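Local coordinates for protein Rio2 kinase (Chaetomium thermophilum, PDB 4GYI) that probably phosphorylates serine and threonine residues using ATP and magnesium as a RIO-type atypical kinase acting on the maturing pre-40S ribosomal subunit, at residues 4-12 with 82-90; 157-168 with 179-190. All blocks are in the same frame, centred on the assembly; numbering follows the deposited sequence.

Interaction 1 lies in the N-terminal region of the chain, where the opening residues 4-12 cover helix 79-92; interaction 2 packs helix 149-172 against a beta hairpin of the kinase N-lobe. Their centres are about 18 Å apart, yet they meet through helix 79-92: Asp83 OD1 lies 2.7 Å from His186 NE2, and His90 NE2 lies 2.7 Å from Thr187 OG1, both probable hydrogen bonds. The helix is thereby joined to the turn of the hairpin. Interaction 2 reaches the nucleotide directly, the side chain of Met190 being about 3 Å from ADP at their nearest atoms, whereas that of Asp83 in interaction 1 stays about 14 Å away, again between nearest atoms.

Interaction 1: 4-12 with 82-90; sequences LDTRAMRHL and LDYLALHTH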
loop_
_atom_site.group_PDB
_atom_site.type_symbol
_atom_site.label_atom_id
_atom_site.label_comp_id
_atom_site.label_asym_id
_atom_site.label_seq_id
_atom_site.Cartn_x
_atom_site.Cartn_y
_atom_site.Cartn_z
ATOM N N LEU A 4 -14.540 6.458 -0.447
ATOM C CA LEU A 4 -14.722 6.131 -1.863
ATOM C C LEU A 4 -16.053 5.421 -2.137
ATOM O O LEU A 4 -16.314 4.334 -1.611
ATOM C CB LEU A 4 -13.551 5.281 -2.378
ATOM C CG LEU A 4 -13.684 4.643 -3.767
ATOM C CD1 LEU A 4 -13.566 5.670 -4.923
ATOM C CD2 LEU A 4 -12.661 3.517 -3.913
ATOM N N ASP A 5 -16.894 6.037 -2.960
ATOM C CA ASP A 5 -18.145 5.396 -3.355
ATOM C C ASP A 5 -18.060 4.843 -4.772
ATOM O O ASP A 5 -17.642 5.533 -5.703
ATOM C CB ASP A 5 -19.341 6.344 -3.204
ATOM C CG ASP A 5 -19.131 7.670 -3.906
ATOM O OD1 ASP A 5 -18.443 8.542 -3.330
ATOM O OD2 ASP A 5 -19.662 7.844 -5.027
ATOM N N THR A 6 -18.446 3.585 -4.926
ATOM C CA THR A 6 -18.388 2.930 -6.224
ATOM C C THR A 6 -19.770 2.820 -6.850
ATOM O O THR A 6 -19.994 1.967 -7.706
ATOM C CB THR A 6 -17.825 1.514 -6.095
ATOM O OG1 THR A 6 -18.740 0.714 -5.332
ATOM C CG2 THR A 6 -16.463 1.539 -5.413
ATOM N N ARG A 7 -20.695 3.671 -6.414
ATOM C CA ARG A 7 -22.052 3.672 -6.969
ATOM C C ARG A 7 -22.063 3.958 -8.477
ATOM O O ARG A 7 -22.710 3.251 -9.248
ATOM C CB ARG A 7 -22.942 4.697 -6.250
ATOM C CG ARG A 7 -23.199 4.431 -4.769
ATOM C CD ARG A 7 -24.177 5.463 -4.200
ATOM N NE ARG A 7 -24.427 5.289 -2.770
ATOM C CZ ARG A 7 -25.324 5.989 -2.076
ATOM N NH1 ARG A 7 -26.062 6.911 -2.681
ATOM N NH2 ARG A 7 -25.488 5.766 -0.777
ATOM N N ALA A 8 -21.338 4.995 -8.889
ATOM C CA ALA A 8 -21.359 5.453 -10.276
ATOM C C ALA A 8 -20.707 4.461 -11.224
ATOM O O ALA A 8 -21.010 4.435 -12.414
ATOM C CB ALA A 8 -20.682 6.803 -10.393
ATOM N N MET A 9 -19.813 3.651 -10.674
ATOM C CA MET A 9 -19.029 2.678 -11.427
ATOM C C MET A 9 -19.804 1.933 -12.515
ATOM O O MET A 9 -19.258 1.640 -13.583
ATOM C CB MET A 9 -18.435 1.665 -10.460
ATOM C CG MET A 9 -17.456 0.737 -11.091
ATOM S SD MET A 9 -15.820 1.120 -10.484
ATOM C CE MET A 9 -14.853 0.125 -11.619
ATOM N N ARG A 10 -21.071 1.632 -12.248
ATOM C CA ARG A 10 -21.895 0.915 -13.223
ATOM C C ARG A 10 -22.683 1.806 -14.181
ATOM O O ARG A 10 -23.078 1.363 -15.258
ATOM C CB ARG A 10 -22.820 -0.082 -12.528
ATOM C CG ARG A 10 -22.133 -1.387 -12.221
ATOM C CD ARG A 10 -22.104 -1.653 -10.741
ATOM N NE ARG A 10 -23.251 -2.447 -10.313
ATOM C CZ ARG A 10 -24.299 -1.959 -9.659
ATOM N NH1 ARG A 10 -24.355 -0.671 -9.346
ATOM N NH2 ARG A 10 -25.289 -2.765 -9.311
ATOM N N HIS A 11 -22.911 3.055 -13.793
ATOM C CA HIS A 11 -23.499 4.034 -14.704
ATOM C C HIS A 11 -22.578 4.308 -15.900
ATOM O O HIS A 11 -23.040 4.732 -16.961
ATOM C CB HIS A 11 -23.794 5.352 -13.974
ATOM C CG HIS A 11 -24.984 5.295 -13.066
ATOM N ND1 HIS A 11 -25.149 6.157 -12.001
ATOM C CD2 HIS A 11 -26.071 4.487 -13.066
ATOM C CE1 HIS A 11 -26.282 5.877 -11.381
ATOM N NE2 HIS A 11 -26.862 4.869 -12.009
ATOM N N LEU A 12 -21.278 4.066 -15.731
ATOM C CA LEU A 12 -20.301 4.449 -16.750
ATOM C C LEU A 12 -20.325 3.547 -17.980
ATOM O O LEU A 12 -20.296 2.320 -17.861
ATOM C CB LEU A 12 -18.893 4.510 -16.159
ATOM C CG LEU A 12 -18.733 5.554 -15.047
ATOM C CD1 LEU A 12 -17.361 5.484 -14.419
ATOM C CD2 LEU A 12 -18.971 6.938 -15.604
ATOM N N LEU A 82 -8.838 8.089 -10.480
ATOM C CA LEU A 82 -7.757 7.098 -10.444
ATOM C C LEU A 82 -8.203 5.793 -9.771
ATOM O O LEU A 82 -7.945 4.700 -10.284
ATOM C CB LEU A 82 -6.519 7.691 -9.726
ATOM C CG LEU A 82 -5.196 6.921 -9.872
ATOM C CD1 LEU A 82 -4.701 6.969 -11.329
ATOM C CD2 LEU A 82 -4.119 7.428 -8.910
ATOM N N ASP A 83 -8.855 5.919 -8.608
ATOM C CA ASP A 83 -9.502 4.785 -7.916
ATOM C C ASP A 83 -10.331 3.967 -8.915
ATOM O O ASP A 83 -10.137 2.756 -9.071
ATOM C CB ASP A 83 -10.451 5.289 -6.804
ATOM C CG ASP A 83 -9.723 5.982 -5.644
ATOM O OD1 ASP A 83 -8.472 5.940 -5.584
ATOM O OD2 ASP A 83 -10.421 6.558 -4.769
ATOM N N TYR A 84 -11.245 4.652 -9.608
ATOM C CA TYR A 84 -12.132 3.991 -10.572
ATOM C C TYR A 84 -11.335 3.277 -11.658
ATOM O O TYR A 84 -11.614 2.127 -11.980
ATOM C CB TYR A 84 -13.097 4.989 -11.216
ATOM C CG TYR A 84 -14.406 5.170 -10.477
ATOM C CD1 TYR A 84 -15.621 5.162 -11.161
ATOM C CD2 TYR A 84 -14.432 5.362 -9.103
ATOM C CE1 TYR A 84 -16.821 5.349 -10.495
ATOM C CE2 TYR A 84 -15.628 5.540 -8.428
ATOM C CZ TYR A 84 -16.816 5.536 -9.128
ATOM O OH TYR A 84 -17.998 5.717 -8.450
ATOM N N LEU A 85 -10.330 3.961 -12.204
ATOM C CA LEU A 85 -9.475 3.358 -13.222
ATOM C C LEU A 85 -8.776 2.112 -12.697
ATOM O O LEU A 85 -8.694 1.114 -13.400
ATOM C CB LEU A 85 -8.443 4.361 -13.733
ATOM C CG LEU A 85 -9.001 5.413 -14.681
ATOM C CD1 LEU A 85 -7.982 6.509 -14.918
ATOM C CD2 LEU A 85 -9.425 4.766 -16.002
ATOM N N ALA A 86 -8.276 2.174 -11.464
ATOM C CA ALA A 86 -7.655 1.002 -10.850
ATOM C C ALA A 86 -8.640 -0.153 -10.732
ATOM O O ALA A 86 -8.316 -1.277 -11.065
ATOM C CB ALA A 86 -7.084 1.349 -9.471
ATOM N N LEU A 87 -9.837 0.127 -10.226
ATOM C CA LEU A 87 -10.857 -0.908 -10.060
ATOM C C LEU A 87 -11.240 -1.546 -11.391
ATOM O O LEU A 87 -11.417 -2.757 -11.483
ATOM C CB LEU A 87 -12.112 -0.342 -9.399
ATOM C CG LEU A 87 -12.128 -0.280 -7.874
ATOM C CD1 LEU A 87 -13.346 0.491 -7.395
ATOM C CD2 LEU A 87 -12.118 -1.691 -7.301
ATOM N N HIS A 88 -11.370 -0.711 -12.413
ATOM C CA HIS A 88 -11.722 -1.162 -13.752
ATOM C C HIS A 88 -10.689 -2.161 -14.270
ATOM O O HIS A 88 -11.025 -3.205 -14.843
ATOM C CB HIS A 88 -11.797 0.046 -14.680
ATOM C CG HIS A 88 -12.502 -0.230 -15.965
ATOM N ND1 HIS A 88 -13.849 -0.517 -16.026
ATOM C CD2 HIS A 88 -12.047 -0.275 -17.238
ATOM C CE1 HIS A 88 -14.196 -0.721 -17.283
ATOM N NE2 HIS A 88 -13.121 -0.579 -18.038
ATOM N N THR A 89 -9.423 -1.837 -14.049
ATOM C CA THR A 89 -8.338 -2.712 -14.447
ATOM C C THR A 89 -8.412 -4.033 -13.681
ATOM O O THR A 89 -8.263 -5.103 -14.274
ATOM C CB THR A 89 -6.978 -2.025 -14.235
ATOM O OG1 THR A 89 -6.892 -0.897 -15.105
ATOM C CG2 THR A 89 -5.817 -2.966 -14.528
ATOM N N HIS A 90 -8.658 -3.966 -12.374
ATOM C CA HIS A 90 -8.791 -5.197 -11.591
ATOM C C HIS A 90 -10.004 -6.023 -12.049
ATOM O O HIS A 90 -9.947 -7.247 -12.081
ATOM C CB HIS A 90 -8.918 -4.904 -10.097
ATOM C CG HIS A 90 -7.683 -4.336 -9.477
ATOM N ND1 HIS A 90 -6.450 -4.942 -9.583
ATOM C CD2 HIS A 90 -7.496 -3.227 -8.720
ATOM C CE1 HIS A 90 -5.553 -4.224 -8.929
ATOM N NE2 HIS A 90 -6.160 -3.177 -8.396
#
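The N-terminal segment 4-12 runs past helix 79-92 and comes closest in backbone terms at Met9 and Tyr84, whose CA atoms are 7.1 Å apart. The helix belongs to the N-terminal winged-helix (helix-turn-helix type) domain characteristic of Rio2, and the arm laid over it is pinned by one aromatic side chain. Tyr84 reaches out from the helix, and the arm covers one face and much of the edge of its ring. Its hydroxyl gives a hydrogen bond of 2.8 Å from OH to Asp5 O, bent at the acceptor (C=O...O angle 138°) and tilted 19° out of the carbonyl plane. Met9 makes a Met-aromatic contact: SD stands over one face, 4.3 Å from the Tyr84 ring centroid and displaced toward the rim. That position follows from CG lying anti to the backbone N (chi1 -172°) and a bend at chi2, which also carry Met9 CE on to Leu87 CB at 3.6 Å. Leu12 meets the same ring in its plane, crossing it at about a right angle, with CD1 at 3.7 Å from Tyr84 CD1. Ala8 CB borders the phenol end. One side chain is thus held by a polar bond at its tip, sulfur over a face and methyl groups around its rim.

Farther along, Thr6 CG2 touches Leu87 CD1, and Leu87 also leans on Leu124 of strand 121-127. The carboxylate of Asp83 is engaged outside the arm, by a salt bridge to Arg128 and a hydrogen bond to His186; these probably stabilise its negative charge. Leu4 slides past it in the opposite direction, covering the acid with its isobutyl group: CD1 sits 3.3 Å from Asp83 OD2 and 3.7 Å from Asp83 CB.

Interaction 2: 157-168 with 179-190; sequences RLAAIKEFAFMK and EPIAQSRHTIVM. With EDO (1,2-ethanediol), chain E.
Gln183 and Phe164 meet in the middle of the contact, where helix 149-172 packs on the hairpin of strands 180-184 and 187-191; the helix segment runs nearly antiparallel to strand 180-184, at 159°, with axes 8.6 Å apart. From its backbone, Gln183 first puts CB over a face of Phe164, a CH-pi contact 3.7 Å from the ring centroid. With CG anti to the backbone N (chi1 -176°), CG passes beside Phe164 CB, and a bend at chi2 swings the amide along the helix to Ile161. There CD, OE1 and NE2 all lie near Ile161 CG1. At the tip, NE2 donates to O2 of an ethanediol, probably from the crystallisation liquor, at 3.2 Å, while OE1 accepts from the same hydroxyl. Arg157 points at the diol's O1, but NE comes too close and the side chain has a second conformer, so this end of the bridge is doubtful.

The Phe164 ring also has Ile188 CG2 at its edge and Pro180 CB obliquely placed, 3.6 Å from CE1. Near the turn, Ala160 CB sits tight against the backbone, 3.3 Å from Arg185 O. At the other end, Met167 SD rests 3.6 Å from Pro180 CB, and its bent chain brings CE to Met190 SD at 4.0 Å; Met190 in turn touches ADP. Glu163 runs extended past Ile188 CD1 to its salt bridge with Lys125, an ADP-binding residue.

A type II' turn from Ser184 to Thr187 closes the hairpin, and Ile181 and Ala182 both facing Val189 form a classic beta bulge. Helix against antiparallel sheet, with a Glu-Lys salt bridge beside the nucleotide, is the arrangement of helix αC in the N-lobe of the protein kinase fold.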
loop_
_atom_site.group_PDB
_atom_site.type_symbol
_atom_site.label_atom_id
_atom_site.label_comp_id
_atom_site.label_asym_id
_atom_site.label_seq_id
_atom_site.Cartn_x
_atom_site.Cartn_y
_atom_site.Cartn_z
ATOM N N ARG A 157 1.412 5.645 -6.523
ATOM C CA ARG A 157 1.708 4.611 -7.521
ATOM C C ARG A 157 2.994 3.916 -7.132
ATOM O O ARG A 157 3.081 2.692 -7.130
ATOM C CB ARG A 157 1.914 5.216 -8.918
ATOM C CG ARG A 157 0.736 5.111 -9.863
ATOM C CD ARG A 157 1.160 5.427 -11.296
ATOM N NE ARG A 157 1.897 4.327 -11.917
ATOM C CZ ARG A 157 3.168 4.388 -12.298
ATOM N NH1 ARG A 157 3.869 5.501 -12.126
ATOM N NH2 ARG A 157 3.743 3.331 -12.860
ATOM N N LEU A 158 4.008 4.725 -6.817
ATOM C CA LEU A 158 5.318 4.186 -6.456
ATOM C C LEU A 158 5.225 3.359 -5.190
ATOM O O LEU A 158 5.910 2.340 -5.054
ATOM C CB LEU A 158 6.349 5.289 -6.239
ATOM C CG LEU A 158 6.809 6.089 -7.457
ATOM C CD1 LEU A 158 7.961 6.994 -7.044
ATOM C CD2 LEU A 158 7.231 5.179 -8.574
ATOM N N ALA A 159 4.410 3.822 -4.251
ATOM C CA ALA A 159 4.235 3.107 -2.997
ATOM C C ALA A 159 3.668 1.718 -3.263
ATOM O O ALA A 159 4.158 0.745 -2.715
ATOM C CB ALA A 159 3.315 3.889 -2.053
ATOM N N ALA A 160 2.645 1.631 -4.114
ATOM C CA ALA A 160 1.985 0.355 -4.426
ATOM C C ALA A 160 2.919 -0.584 -5.189
ATOM O O ALA A 160 2.976 -1.764 -4.894
ATOM C CB ALA A 160 0.685 0.585 -5.238
ATOM N N ILE A 161 3.646 -0.047 -6.164
ATOM C CA ILE A 161 4.594 -0.831 -6.931
ATOM C C ILE A 161 5.678 -1.415 -6.039
ATOM O O ILE A 161 6.002 -2.609 -6.130
ATOM C CB ILE A 161 5.237 0.010 -8.045
ATOM C CG1 ILE A 161 4.216 0.269 -9.150
ATOM C CG2 ILE A 161 6.455 -0.707 -8.638
ATOM C CD1 ILE A 161 4.714 1.206 -10.217
ATOM N N LYS A 162 6.225 -0.576 -5.161
ATOM C CA LYS A 162 7.240 -1.010 -4.212
ATOM C C LYS A 162 6.738 -2.108 -3.282
ATOM O O LYS A 162 7.383 -3.155 -3.135
ATOM C CB LYS A 162 7.752 0.171 -3.375
ATOM C CG LYS A 162 8.789 -0.248 -2.322
ATOM C CD LYS A 162 9.665 0.930 -1.868
ATOM C CE LYS A 162 10.360 0.624 -0.544
ATOM N NZ LYS A 162 11.055 1.800 0.045
ATOM N N GLU A 163 5.597 -1.862 -2.649
ATOM C CA GLU A 163 5.052 -2.817 -1.680
ATOM C C GLU A 163 4.760 -4.163 -2.338
ATOM O O GLU A 163 4.980 -5.226 -1.750
ATOM C CB GLU A 163 3.799 -2.253 -0.974
ATOM C CG GLU A 163 3.024 -3.289 -0.112
ATOM C CD GLU A 163 1.968 -2.668 0.824
ATOM O OE1 GLU A 163 1.226 -1.765 0.393
ATOM O OE2 GLU A 163 1.870 -3.084 2.003
ATOM N N PHE A 164 4.272 -4.113 -3.570
ATOM C CA PHE A 164 3.894 -5.325 -4.253
ATOM C C PHE A 164 5.151 -6.136 -4.577
ATOM O O PHE A 164 5.176 -7.357 -4.410
ATOM C CB PHE A 164 3.084 -4.990 -5.508
ATOM C CG PHE A 164 2.505 -6.197 -6.209
ATOM C CD1 PHE A 164 1.326 -6.774 -5.762
ATOM C CD2 PHE A 164 3.120 -6.727 -7.338
ATOM C CE1 PHE A 164 0.773 -7.876 -6.420
ATOM C CE2 PHE A 164 2.575 -7.827 -7.996
ATOM C CZ PHE A 164 1.404 -8.404 -7.527
ATOM N N ALA A 165 6.205 -5.445 -4.999
ATOM C CA ALA A 165 7.455 -6.111 -5.338
ATOM C C ALA A 165 8.049 -6.784 -4.100
ATOM O O ALA A 165 8.571 -7.894 -4.171
ATOM C CB ALA A 165 8.433 -5.111 -5.917
ATOM N N PHE A 166 7.970 -6.103 -2.961
ATOM C CA PHE A 166 8.479 -6.677 -1.726
ATOM C C PHE A 166 7.616 -7.804 -1.231
ATOM O O PHE A 166 8.131 -8.776 -0.692
ATOM C CB PHE A 166 8.666 -5.625 -0.641
ATOM C CG PHE A 166 9.925 -4.842 -0.799
ATOM C CD1 PHE A 166 11.073 -5.457 -1.272
ATOM C CD2 PHE A 166 9.968 -3.505 -0.493
ATOM C CE1 PHE A 166 12.245 -4.742 -1.435
ATOM C CE2 PHE A 166 11.140 -2.795 -0.646
ATOM C CZ PHE A 166 12.274 -3.413 -1.127
ATOM N N MET A 167 6.308 -7.697 -1.427
ATOM C CA MET A 167 5.435 -8.767 -0.975
ATOM C C MET A 167 5.680 -10.014 -1.818
ATOM O O MET A 167 5.697 -11.116 -1.286
ATOM C CB MET A 167 3.970 -8.326 -0.984
ATOM C CG MET A 167 2.981 -9.335 -0.403
ATOM S SD MET A 167 1.277 -8.721 -0.570
ATOM C CE MET A 167 1.450 -7.108 0.219
ATOM N N LYS A 168 5.896 -9.844 -3.120
ATOM C CA LYS A 168 6.271 -10.976 -3.959
ATOM C C LYS A 168 7.575 -11.632 -3.507
ATOM O O LYS A 168 7.646 -12.860 -3.359
ATOM C CB LYS A 168 6.419 -10.575 -5.431
ATOM C CG LYS A 168 5.126 -10.473 -6.212
ATOM C CD LYS A 168 5.412 -10.316 -7.695
ATOM C CE LYS A 168 6.197 -11.515 -8.235
ATOM N NZ LYS A 168 6.810 -11.303 -9.592
ATOM N N GLU A 179 -0.425 -13.330 0.416
ATOM C CA GLU A 179 -0.102 -13.601 -0.987
ATOM C C GLU A 179 -0.452 -12.407 -1.868
ATOM O O GLU A 179 -1.602 -11.967 -1.900
ATOM C CB GLU A 179 -0.823 -14.840 -1.511
ATOM C CG GLU A 179 -0.698 -14.992 -3.017
ATOM C CD GLU A 179 -1.389 -16.235 -3.545
ATOM O OE1 GLU A 179 -1.632 -17.164 -2.748
ATOM O OE2 GLU A 179 -1.682 -16.283 -4.758
ATOM N N PRO A 180 0.538 -11.874 -2.587
ATOM C CA PRO A 180 0.234 -10.750 -3.474
ATOM C C PRO A 180 -0.500 -11.280 -4.705
ATOM O O PRO A 180 -0.101 -12.306 -5.261
ATOM C CB PRO A 180 1.619 -10.230 -3.861
ATOM C CG PRO A 180 2.498 -11.473 -3.851
ATOM C CD PRO A 180 1.922 -12.369 -2.746
ATOM N N ILE A 181 -1.555 -10.605 -5.139
ATOM C CA ILE A 181 -2.331 -11.127 -6.268
ATOM C C ILE A 181 -2.264 -10.258 -7.524
ATOM O O ILE A 181 -2.088 -10.771 -8.614
ATOM C CB ILE A 181 -3.797 -11.371 -5.880
ATOM C CG1 ILE A 181 -3.871 -12.411 -4.752
ATOM C CG2 ILE A 181 -4.602 -11.826 -7.089
ATOM C CD1 ILE A 181 -5.221 -12.470 -4.065
ATOM N N ALA A 182 -2.406 -8.947 -7.380
ATOM C CA ALA A 182 -2.330 -8.077 -8.546
ATOM C C ALA A 182 -2.000 -6.678 -8.098
ATOM O O ALA A 182 -2.122 -6.365 -6.924
ATOM C CB ALA A 182 -3.641 -8.088 -9.304
ATOM N N GLN A 183 -1.596 -5.827 -9.029
ATOM C CA GLN A 183 -1.256 -4.457 -8.667
ATOM C C GLN A 183 -1.649 -3.538 -9.806
ATOM O O GLN A 183 -1.328 -3.809 -10.958
ATOM C CB GLN A 183 0.248 -4.345 -8.360
ATOM C CG GLN A 183 0.697 -2.971 -7.874
ATOM C CD GLN A 183 1.000 -2.009 -9.011
ATOM O OE1 GLN A 183 1.661 -2.370 -9.980
ATOM N NE2 GLN A 183 0.501 -0.782 -8.901
ATOM N N SER A 184 -2.358 -2.459 -9.508
ATOM C CA SER A 184 -2.637 -1.481 -10.552
ATOM C C SER A 184 -2.559 -0.071 -10.003
ATOM O O SER A 184 -3.223 0.248 -9.024
ATOM C CB SER A 184 -4.001 -1.724 -11.189
ATOM O OG SER A 184 -4.285 -0.727 -12.166
ATOM N N ARG A 185 -1.733 0.768 -10.625
ATOM C CA ARG A 185 -1.593 2.153 -10.189
ATOM C C ARG A 185 -1.235 2.235 -8.688
ATOM O O ARG A 185 -0.213 1.691 -8.256
ATOM C CB ARG A 185 -2.863 2.943 -10.533
ATOM C CG ARG A 185 -3.126 3.004 -12.020
ATOM C CD ARG A 185 -4.584 3.299 -12.307
ATOM N NE ARG A 185 -4.866 3.503 -13.729
ATOM C CZ ARG A 185 -5.309 2.554 -14.553
ATOM N NH1 ARG A 185 -5.504 1.314 -14.119
ATOM N NH2 ARG A 185 -5.547 2.844 -15.808
ATOM N N HIS A 186 -2.095 2.868 -7.894
ATOM C CA HIS A 186 -1.851 3.014 -6.455
ATOM C C HIS A 186 -2.468 1.894 -5.599
ATOM O O HIS A 186 -2.644 2.052 -4.384
ATOM C CB HIS A 186 -2.363 4.371 -5.957
ATOM C CG HIS A 186 -3.830 4.608 -6.201
ATOM N ND1 HIS A 186 -4.473 4.217 -7.358
ATOM C CD2 HIS A 186 -4.768 5.227 -5.446
ATOM C CE1 HIS A 186 -5.743 4.581 -7.305
ATOM N NE2 HIS A 186 -5.952 5.186 -6.152
ATOM N N THR A 187 -2.806 0.769 -6.218
ATOM C CA THR A 187 -3.593 -0.230 -5.500
ATOM C C THR A 187 -2.955 -1.601 -5.515
ATOM O O THR A 187 -2.204 -1.936 -6.429
ATOM C CB THR A 187 -5.044 -0.334 -6.049
ATOM O OG1 THR A 187 -5.037 -0.986 -7.329
ATOM C CG2 THR A 187 -5.648 1.036 -6.194
ATOM N N ILE A 188 -3.252 -2.400 -4.498
ATOM C CA ILE A 188 -2.802 -3.777 -4.503
ATOM C C ILE A 188 -3.963 -4.644 -4.112
ATOM O O ILE A 188 -4.716 -4.276 -3.215
ATOM C CB ILE A 188 -1.684 -4.027 -3.483
ATOM C CG1 ILE A 188 -0.418 -3.260 -3.873
ATOM C CG2 ILE A 188 -1.375 -5.535 -3.380
ATOM C CD1 ILE A 188 0.726 -3.462 -2.896
ATOM N N VAL A 189 -4.116 -5.778 -4.791
ATOM C CA VAL A 189 -5.065 -6.788 -4.367
ATOM C C VAL A 189 -4.245 -7.897 -3.755
ATOM O O VAL A 189 -3.294 -8.356 -4.361
ATOM C CB VAL A 189 -5.904 -7.343 -5.544
ATOM C CG1 VAL A 189 -6.772 -8.498 -5.071
ATOM C CG2 VAL A 189 -6.778 -6.256 -6.137
ATOM N N MET A 190 -4.581 -8.311 -2.537
ATOM C CA MET A 190 -3.810 -9.357 -1.892
ATOM C C MET A 190 -4.757 -10.281 -1.122
ATOM O O MET A 190 -5.915 -9.928 -0.888
ATOM C CB MET A 190 -2.802 -8.725 -0.929
ATOM C CG MET A 190 -3.460 -8.153 0.321
ATOM S SD MET A 190 -2.346 -7.239 1.396
ATOM C CE MET A 190 -2.325 -5.638 0.620
HETATM C C1 EDO E . -0.164 1.475 -13.548
HETATM O O1 EDO E . 0.766 2.488 -13.125
HETATM C C2 EDO E . 0.285 0.102 -13.059
HETATM O O2 EDO E . 1.089 0.231 -11.876
#